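Local coordinates for protein haloalkane dehalogenase (Mycobacterium rhodesiae, PDB 4MJ3) that probably hydrolyses haloalkanes, cleaving the carbon-halogen bond to give an alcohol and a halide ion, at residues P241-F246 / V295-A300; A145-L150 / D248-T253; V24-G29 / M105-E110. One frame throughout, in Å; residues are numbered along the deposited sequence. Where two conformers were deposited one is given.

Interaction 1. Residues P241-F246 / V295-A300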
loop_
_atom_site.group_PDB
_atom_site.type_symbol
_atom_site.label_atom_id
_atom_site.label_comp_id
_atom_site.label_asym_id
_atom_site.label_seq_id
_atom_site.Cartn_x
_atom_site.Cartn_y
_atom_site.Cartn_z
ATOM N N PRO A 241 -10.152 -14.592 -8.221
ATOM C CA PRO A 241 -8.855 -15.085 -7.705
ATOM C C PRO A 241 -8.179 -14.209 -6.654
ATOM O O PRO A 241 -8.054 -12.987 -6.819
ATOM C CB PRO A 241 -7.997 -15.193 -8.973
ATOM C CG PRO A 241 -8.982 -15.460 -10.044
ATOM C CD PRO A 241 -10.176 -14.607 -9.696
ATOM N N PHE A 242 -7.755 -14.858 -5.576
ATOM C CA PHE A 242 -7.108 -14.195 -4.451
ATOM C C PHE A 242 -5.872 -15.007 -4.061
ATOM O O PHE A 242 -5.980 -16.209 -3.775
ATOM C CB PHE A 242 -8.092 -14.125 -3.294
ATOM C CG PHE A 242 -7.588 -13.308 -2.140
ATOM C CD1 PHE A 242 -6.673 -13.828 -1.254
ATOM C CD2 PHE A 242 -8.051 -12.014 -1.963
ATOM C CE1 PHE A 242 -6.207 -13.057 -0.192
ATOM C CE2 PHE A 242 -7.597 -11.248 -0.917
ATOM C CZ PHE A 242 -6.674 -11.777 -0.040
ATOM N N LEU A 243 -4.708 -14.347 -4.075
ATOM C CA LEU A 243 -3.432 -14.966 -3.765
ATOM C C LEU A 243 -2.853 -14.406 -2.480
ATOM O O LEU A 243 -2.780 -13.181 -2.295
ATOM C CB LEU A 243 -2.417 -14.714 -4.891
ATOM C CG LEU A 243 -1.069 -15.442 -4.730
ATOM C CD1 LEU A 243 -1.231 -16.926 -5.031
ATOM C CD2 LEU A 243 0.003 -14.850 -5.623
ATOM N N SER A 244 -2.474 -15.307 -1.590
ATOM C CA SER A 244 -1.725 -14.959 -0.397
ATOM C C SER A 244 -0.251 -15.115 -0.733
ATOM O O SER A 244 0.180 -16.212 -1.070
ATOM C CB SER A 244 -2.113 -15.887 0.760
ATOM O OG SER A 244 -1.392 -15.546 1.926
ATOM N N ALA A 245 0.502 -14.020 -0.615
ATOM C CA ALA A 245 1.930 -13.969 -0.878
ATOM C C ALA A 245 2.661 -13.174 0.205
ATOM O O ALA A 245 3.456 -12.269 -0.079
ATOM C CB ALA A 245 2.180 -13.374 -2.258
ATOM N N PHE A 246 2.409 -13.553 1.458
ATOM C CA PHE A 246 3.095 -12.994 2.611
ATOM C C PHE A 246 4.531 -13.530 2.677
ATOM O O PHE A 246 4.856 -14.586 2.100
ATOM C CB PHE A 246 2.375 -13.366 3.919
ATOM C CG PHE A 246 1.087 -12.639 4.168
ATOM C CD1 PHE A 246 0.078 -12.558 3.197
ATOM C CD2 PHE A 246 0.849 -12.053 5.416
ATOM C CE1 PHE A 246 -1.124 -11.919 3.477
ATOM C CE2 PHE A 246 -0.369 -11.425 5.708
ATOM C CZ PHE A 246 -1.344 -11.334 4.731
ATOM N N VAL A 295 3.065 -12.567 -11.659
ATOM C CA VAL A 295 2.971 -12.912 -13.073
ATOM C C VAL A 295 2.400 -14.325 -13.208
ATOM O O VAL A 295 1.477 -14.549 -13.976
ATOM C CB VAL A 295 4.322 -12.823 -13.795
ATOM C CG1 VAL A 295 4.205 -13.380 -15.206
ATOM C CG2 VAL A 295 4.801 -11.382 -13.829
ATOM N N THR A 296 2.939 -15.257 -12.434
ATOM C CA THR A 296 2.478 -16.651 -12.467
ATOM C C THR A 296 0.978 -16.754 -12.160
ATOM O O THR A 296 0.236 -17.460 -12.852
ATOM C CB THR A 296 3.309 -17.501 -11.484
ATOM O OG1 THR A 296 4.650 -17.583 -11.969
ATOM C CG2 THR A 296 2.735 -18.914 -11.314
ATOM N N PHE A 297 0.554 -16.018 -11.132
ATOM C CA PHE A 297 -0.850 -15.959 -10.697
ATOM C C PHE A 297 -1.787 -15.353 -11.744
ATOM O O PHE A 297 -2.863 -15.887 -11.995
ATOM C CB PHE A 297 -0.890 -15.177 -9.385
ATOM C CG PHE A 297 -2.258 -14.800 -8.902
ATOM C CD1 PHE A 297 -3.147 -15.753 -8.442
ATOM C CD2 PHE A 297 -2.607 -13.466 -8.808
ATOM C CE1 PHE A 297 -4.390 -15.379 -7.945
ATOM C CE2 PHE A 297 -3.844 -13.073 -8.293
ATOM C CZ PHE A 297 -4.730 -14.027 -7.866
ATOM N N VAL A 298 -1.355 -14.274 -12.386
ATOM C CA VAL A 298 -2.109 -13.663 -13.469
ATOM C C VAL A 298 -2.264 -14.639 -14.620
ATOM O O VAL A 298 -3.372 -14.848 -15.125
ATOM C CB VAL A 298 -1.463 -12.346 -13.971
ATOM C CG1 VAL A 298 -2.119 -11.858 -15.252
ATOM C CG2 VAL A 298 -1.589 -11.287 -12.890
ATOM N N ARG A 299 -1.175 -15.275 -15.027
ATOM C CA ARG A 299 -1.238 -16.195 -16.156
ATOM C C ARG A 299 -2.076 -17.436 -15.872
ATOM O O ARG A 299 -2.670 -18.003 -16.791
ATOM C CB ARG A 299 0.163 -16.596 -16.590
ATOM C CG ARG A 299 0.942 -15.356 -17.034
ATOM C CD ARG A 299 2.261 -15.611 -17.717
ATOM N NE ARG A 299 2.743 -14.426 -18.404
ATOM C CZ ARG A 299 3.940 -14.337 -18.975
ATOM N NH1 ARG A 299 4.791 -15.357 -18.939
ATOM N NH2 ARG A 299 4.280 -13.216 -19.599
ATOM N N ALA A 300 -2.086 -17.875 -14.614
ATOM C CA ALA A 300 -2.844 -19.068 -14.206
ATOM C C ALA A 300 -4.333 -18.794 -14.090
ATOM O O ALA A 300 -5.129 -19.739 -13.950
ATOM C CB ALA A 300 -2.313 -19.615 -12.872
#

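Interaction 2. Residues A145-L150 / D248-T253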
loop_
_atom_site.group_PDB
_atom_site.type_symbol
_atom_site.label_atom_id
_atom_site.label_comp_id
_atom_site.label_asym_id
_atom_site.label_seq_id
_atom_site.Cartn_x
_atom_site.Cartn_y
_atom_site.Cartn_z
ATOM N N ALA A 145 -2.510 -10.329 -1.820
ATOM C CA ALA A 145 -2.273 -9.735 -0.508
ATOM C C ALA A 145 -0.927 -10.196 0.003
ATOM O O ALA A 145 -0.656 -11.398 0.063
ATOM C CB ALA A 145 -3.370 -10.147 0.461
ATOM N N ALA A 146 -0.096 -9.254 0.411
ATOM C CA ALA A 146 1.235 -9.549 0.926
ATOM C C ALA A 146 1.538 -8.697 2.144
ATOM O O ALA A 146 1.707 -7.478 2.028
ATOM C CB ALA A 146 2.275 -9.289 -0.154
ATOM N N ASN A 147 1.638 -9.337 3.308
ATOM C CA ASN A 147 1.980 -8.644 4.548
ATOM C C ASN A 147 1.034 -7.485 4.787
ATOM O O ASN A 147 1.442 -6.306 4.859
ATOM C CB ASN A 147 3.437 -8.183 4.544
ATOM C CG ASN A 147 4.419 -9.341 4.522
ATOM O OD1 ASN A 147 4.036 -10.505 4.639
ATOM N ND2 ASN A 147 5.700 -9.007 4.403
ATOM N N THR A 148 -0.236 -7.843 4.927
ATOM C CA THR A 148 -1.289 -6.861 5.112
ATOM C C THR A 148 -2.468 -7.533 5.816
ATOM O O THR A 148 -2.384 -8.709 6.177
ATOM C CB THR A 148 -1.702 -6.247 3.759
ATOM O OG1 THR A 148 -2.554 -5.116 3.993
ATOM C CG2 THR A 148 -2.406 -7.255 2.872
HETATM N N MSE A 149 -3.546 -6.781 6.017
HETATM C CA MSE A 149 -4.798 -7.306 6.611
HETATM C C MSE A 149 -5.893 -6.294 6.424
HETATM O O MSE A 149 -5.656 -5.183 5.932
HETATM C CB MSE A 149 -4.750 -7.602 8.106
HETATM C CG MSE A 149 -5.155 -9.054 8.411
HETATM SE SE MSE A 149 -6.935 -9.844 8.032
HETATM C CE MSE A 149 -7.390 -10.093 9.921
ATOM N N LEU A 150 -7.095 -6.678 6.836
ATOM C CA LEU A 150 -8.248 -5.778 6.878
ATOM C C LEU A 150 -8.852 -5.863 8.271
ATOM O O LEU A 150 -9.788 -6.629 8.496
ATOM C CB LEU A 150 -9.278 -6.103 5.807
ATOM C CG LEU A 150 -10.530 -5.208 5.747
ATOM C CD1 LEU A 150 -10.188 -3.725 5.750
ATOM C CD2 LEU A 150 -11.391 -5.517 4.541
ATOM N N ASP A 248 8.053 -14.551 5.184
ATOM C CA ASP A 248 8.249 -15.413 6.347
ATOM C C ASP A 248 8.818 -14.732 7.586
ATOM O O ASP A 248 8.953 -15.377 8.623
ATOM C CB ASP A 248 9.119 -16.630 5.963
ATOM C CG ASP A 248 10.497 -16.260 5.480
ATOM O OD1 ASP A 248 10.857 -15.067 5.415
ATOM O OD2 ASP A 248 11.258 -17.194 5.111
ATOM N N SER A 249 9.167 -13.449 7.479
ATOM C CA SER A 249 9.891 -12.787 8.557
ATOM C C SER A 249 9.267 -11.458 8.938
ATOM O O SER A 249 9.976 -10.484 9.172
ATOM C CB SER A 249 11.371 -12.607 8.173
ATOM O OG SER A 249 11.949 -13.845 7.744
ATOM N N ASP A 250 7.932 -11.429 9.014
ATOM C CA ASP A 250 7.210 -10.217 9.389
ATOM C C ASP A 250 6.251 -10.482 10.526
ATOM O O ASP A 250 5.089 -10.831 10.293
ATOM C CB ASP A 250 6.427 -9.649 8.212
ATOM C CG ASP A 250 5.652 -8.393 8.582
ATOM O OD1 ASP A 250 5.957 -7.785 9.631
ATOM O OD2 ASP A 250 4.744 -8.020 7.817
ATOM N N PRO A 251 6.726 -10.295 11.760
ATOM C CA PRO A 251 5.894 -10.494 12.954
ATOM C C PRO A 251 4.654 -9.619 13.021
ATOM O O PRO A 251 3.678 -10.008 13.677
ATOM C CB PRO A 251 6.829 -10.133 14.116
ATOM C CG PRO A 251 8.193 -10.194 13.577
ATOM C CD PRO A 251 8.111 -9.930 12.099
ATOM N N ILE A 252 4.690 -8.445 12.389
ATOM C CA ILE A 252 3.542 -7.541 12.419
ATOM C C ILE A 252 2.292 -8.124 11.753
ATOM O O ILE A 252 1.201 -7.987 12.285
ATOM C CB ILE A 252 3.867 -6.157 11.831
ATOM C CG1 ILE A 252 4.917 -5.476 12.718
ATOM C CG2 ILE A 252 2.612 -5.283 11.773
ATOM C CD1 ILE A 252 5.481 -4.196 12.148
ATOM N N THR A 253 2.455 -8.798 10.616
ATOM C CA THR A 253 1.316 -9.268 9.828
ATOM C C THR A 253 1.189 -10.790 9.729
ATOM O O THR A 253 0.246 -11.279 9.125
ATOM C CB THR A 253 1.384 -8.712 8.393
ATOM O OG1 THR A 253 2.529 -9.265 7.718
ATOM C CG2 THR A 253 1.492 -7.199 8.401
HETATM O O HOH W 1 3.825 -11.766 7.181
#

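Interaction 3. Residues V24-G29 / M105-E110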
loop_
_atom_site.group_PDB
_atom_site.type_symbol
_atom_site.label_atom_id
_atom_site.label_comp_id
_atom_site.label_asym_id
_atom_site.label_seq_id
_atom_site.Cartn_x
_atom_site.Cartn_y
_atom_site.Cartn_z
ATOM N N VAL A 24 -2.848 12.996 -10.884
ATOM C CA VAL A 24 -4.282 13.230 -10.979
ATOM C C VAL A 24 -4.696 14.150 -9.837
ATOM O O VAL A 24 -4.015 14.221 -8.817
ATOM C CB VAL A 24 -5.104 11.914 -10.895
ATOM C CG1 VAL A 24 -4.953 11.088 -12.166
ATOM C CG2 VAL A 24 -4.742 11.104 -9.650
ATOM N N GLU A 25 -5.828 14.809 -9.991
ATOM C CA GLU A 25 -6.368 15.662 -8.931
ATOM C C GLU A 25 -7.637 15.051 -8.381
ATOM O O GLU A 25 -8.446 14.530 -9.140
ATOM C CB GLU A 25 -6.613 17.044 -9.486
ATOM C CG GLU A 25 -5.347 17.571 -10.131
ATOM C CD GLU A 25 -5.176 19.056 -9.989
ATOM O OE1 GLU A 25 -6.113 19.793 -10.355
ATOM O OE2 GLU A 25 -4.095 19.465 -9.523
ATOM N N VAL A 26 -7.788 15.114 -7.066
ATOM C CA VAL A 26 -8.968 14.601 -6.380
ATOM C C VAL A 26 -9.490 15.653 -5.417
ATOM O O VAL A 26 -8.752 16.534 -5.008
ATOM C CB VAL A 26 -8.673 13.286 -5.631
ATOM C CG1 VAL A 26 -8.157 12.222 -6.608
ATOM C CG2 VAL A 26 -7.647 13.476 -4.532
ATOM N N ASP A 27 -10.764 15.536 -5.052
ATOM C CA ASP A 27 -11.368 16.414 -4.067
ATOM C C ASP A 27 -10.700 16.210 -2.707
ATOM O O ASP A 27 -10.464 15.084 -2.284
ATOM C CB ASP A 27 -12.858 16.100 -3.931
ATOM C CG ASP A 27 -13.671 16.573 -5.103
ATOM O OD1 ASP A 27 -13.182 17.374 -5.917
ATOM O OD2 ASP A 27 -14.847 16.150 -5.198
ATOM N N SER A 28 -10.400 17.311 -2.028
ATOM C CA SER A 28 -9.798 17.231 -0.705
ATOM C C SER A 28 -10.761 16.698 0.332
ATOM O O SER A 28 -10.333 16.059 1.300
ATOM C CB SER A 28 -9.312 18.606 -0.249
ATOM O OG SER A 28 -10.418 19.458 0.028
ATOM N N GLY A 29 -12.056 16.948 0.118
ATOM C CA GLY A 29 -13.091 16.587 1.073
ATOM C C GLY A 29 -13.680 17.774 1.796
ATOM O O GLY A 29 -14.713 17.649 2.442
HETATM N N MSE A 105 -8.071 7.403 -2.488
HETATM C CA MSE A 105 -7.550 6.357 -3.371
HETATM C C MSE A 105 -8.555 5.938 -4.432
HETATM O O MSE A 105 -8.184 5.743 -5.602
HETATM C CB MSE A 105 -7.077 5.160 -2.544
HETATM C CG MSE A 105 -6.536 4.008 -3.382
HETATM SE SE MSE A 105 -5.055 4.543 -4.584
HETATM C CE MSE A 105 -3.654 4.875 -3.268
ATOM N N TRP A 106 -9.820 5.780 -4.044
ATOM C CA TRP A 106 -10.853 5.445 -5.012
ATOM C C TRP A 106 -10.955 6.533 -6.066
ATOM O O TRP A 106 -11.019 6.224 -7.246
ATOM C CB TRP A 106 -12.215 5.211 -4.359
ATOM C CG TRP A 106 -13.219 4.764 -5.335
ATOM C CD1 TRP A 106 -14.346 5.426 -5.699
ATOM C CD2 TRP A 106 -13.190 3.557 -6.122
ATOM N NE1 TRP A 106 -15.028 4.704 -6.639
ATOM C CE2 TRP A 106 -14.348 3.557 -6.921
ATOM C CE3 TRP A 106 -12.314 2.479 -6.214
ATOM C CZ2 TRP A 106 -14.646 2.524 -7.804
ATOM C CZ3 TRP A 106 -12.617 1.445 -7.092
ATOM C CH2 TRP A 106 -13.756 1.476 -7.873
ATOM N N ALA A 107 -10.935 7.798 -5.641
ATOM C CA ALA A 107 -10.991 8.904 -6.592
ATOM C C ALA A 107 -9.822 8.881 -7.583
ATOM O O ALA A 107 -10.020 9.134 -8.767
ATOM C CB ALA A 107 -11.045 10.221 -5.868
ATOM N N ALA A 108 -8.627 8.550 -7.100
ATOM C CA ALA A 108 -7.456 8.403 -7.962
ATOM C C ALA A 108 -7.618 7.291 -8.994
ATOM O O ALA A 108 -7.398 7.493 -10.199
ATOM C CB ALA A 108 -6.215 8.155 -7.138
ATOM N N ILE A 109 -8.054 6.124 -8.534
ATOM C CA ILE A 109 -8.310 4.992 -9.422
ATOM C C ILE A 109 -9.326 5.382 -10.522
ATOM O O ILE A 109 -9.146 5.079 -11.708
ATOM C CB ILE A 109 -8.799 3.769 -8.607
ATOM C CG1 ILE A 109 -7.654 3.241 -7.755
ATOM C CG2 ILE A 109 -9.350 2.655 -9.508
ATOM C CD1 ILE A 109 -8.071 2.243 -6.689
ATOM N N GLU A 110 -10.408 6.037 -10.109
ATOM C CA GLU A 110 -11.448 6.461 -11.033
ATOM C C GLU A 110 -10.948 7.486 -12.047
ATOM O O GLU A 110 -11.311 7.425 -13.220
ATOM C CB GLU A 110 -12.638 7.020 -10.274
ATOM C CG GLU A 110 -13.431 5.983 -9.497
ATOM C CD GLU A 110 -14.383 5.211 -10.382
ATOM O OE1 GLU A 110 -13.907 4.372 -11.171
ATOM O OE2 GLU A 110 -15.608 5.434 -10.288
#

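Interaction 1. Residues P241-F246 / V295-A300
The Phe297 ring receives Leu243 over one face and the backbone around Pro241 at its edge. Leu243 CB stands 3.7 Å from the ring centroid and only 10° off the normal, so the methylene sits over the middle of the face in a CH-pi contact. At the rim, close to the ring plane, Phe297 CZ meets Pro241 O at 3.6 Å, with Phe242 N slightly farther off. The proline also contributes its own side chain, CB lying 3.6 Å from Phe297 CZ. With CG anti to the backbone N (chi1 -174°), Leu243 runs back over the ring, opposite in direction to the phenylalanine side chain. This brings its CD2 to 3.9 Å from Phe297 CB, and the leucine thus spans the ring from its middle to its root. Phe242 points away from the helix, packing on Leu260 of helix 256-263. The buried Phe297 side chain also touches Arg142 and Val144 of the neighbouring strand 140-145. The contact is wholly nonpolar between side chains and lays the C-terminal helix 282-300 against strand 242-244 of the central mixed sheet, as in the alpha/beta-hydrolase fold.

Interaction 2. Residues A145-L150 / D248-T253
Asn147 and Thr253 meet where two loops of the alpha/beta-hydrolase fold leave the C-terminal ends of strands 140-145 and 242-244, in a region consistent with the active site: Asp250 OD2 is hydrogen-bonded to His280 ND1, as expected for the acid and histidine of a dehalogenase triad. Packing is closest where the threonine crosses the asparagine at about a right angle. Its OG1, set between the threonine's backbone N and carbonyl carbon (chi1 66°), faces both Asn147 CA, at 3.3 Å, and Asp250 OD2, while CG2 lies 3.7 Å from Asn147 O. Asp250 slides past the asparagine in the opposite direction, carboxylate and amide turned 65° apart, and OD2 comes to 3.5 Å from Asn147 CB. That oxygen also accepts a short bond of 2.5 Å from Thr253 OG1, which arrives from above the carboxylate plane. The amide is anchored elsewhere, ND2 binding Ser247 OG and His280 O. Looser is the part reaching Thr148, whose N is 3.9 Å from Thr253 CB and whose buried O has no hydrogen-bonding partner. Nearby a water lies 2.9 Å from Thr253 OG1 and 2.8 Å from Asn147 OD1, placed to donate to both, although it has more acceptors in reach than protons.

Interaction 3. Residues V24-G29 / M105-E110
Val26 and Ala107 pack methyl against methyl where strand 22-27, an edge of the mixed sheet in this alpha/beta-hydrolase fold, packs against helix 98-112. The two short segments lie 8.1 Å apart at their axes, with 137° between their N-to-C directions. Val24 meets Ala108, while Val26 meets Ala107 and the backbone N of Ala108. Both valines direct CB toward the helix, whereas Glu25 between them points away. In Val26, CG1 is anti to the carbonyl carbon (chi1 -58°), and this branch does most of the touching: it stands 3.6 Å from Ala107 CB and 3.7 Å from Ala108 N, spanning the junction between the two residues. Ala107 directs its methyl toward the strand, and the valine branch comes to it obliquely, at its flank; Ala107 CB is also 3.9 Å from Val26 CB. The small alanines allow the backbones to come close, with Val26 CA and Ala107 CA 6.0 Å apart. Ala108 sends its CB neither straight at the strand nor away from it, and that methyl also rests on Met36 of the adjacent strand 33-41. The helix's other faces serve other neighbours: selenomethionine Met105 and Ile109 point away from the strand and reach Leu132 of helix 124-135, while Trp106 stacks with the ring of His136. Glu110 lays its CG 3.5 Å above the plane of the Trp106 ring, offset toward the rim, and its OE1 forms a salt bridge with Arg139. Just past the strand, Ser28 O accepts a hydrogen bond from Trp104 NE1, adding a polar tie to the same helix. At the other end of the contact the packing is lighter, Val24 touching with its other branch: CG2 lies 4.1 Å from Ala108 CB.

From the N terminus, the first contact to close is interaction 3, whose 75-residue loop contains the early strands of the sheet and ties edge strand 22-27 to helix 98-112. It is complete before the other two begin. Interaction 2 joins the loops following strands 140-145 and 242-244; between them the chain carries the helices between 159 and 211, which probably form the cap, as in related dehalogenases, and then helix 225-235. Interaction 1 begins inside that loop, at 241-246, and ends beyond it at 295-300, tying strand 242-244 to the C-terminal helix 282-300: the two cross. They also touch, through backbone bonds joining Leu243 and Ala245 to Ala145. Interactions 2 and 3 lie on opposite sides of the chain's centre.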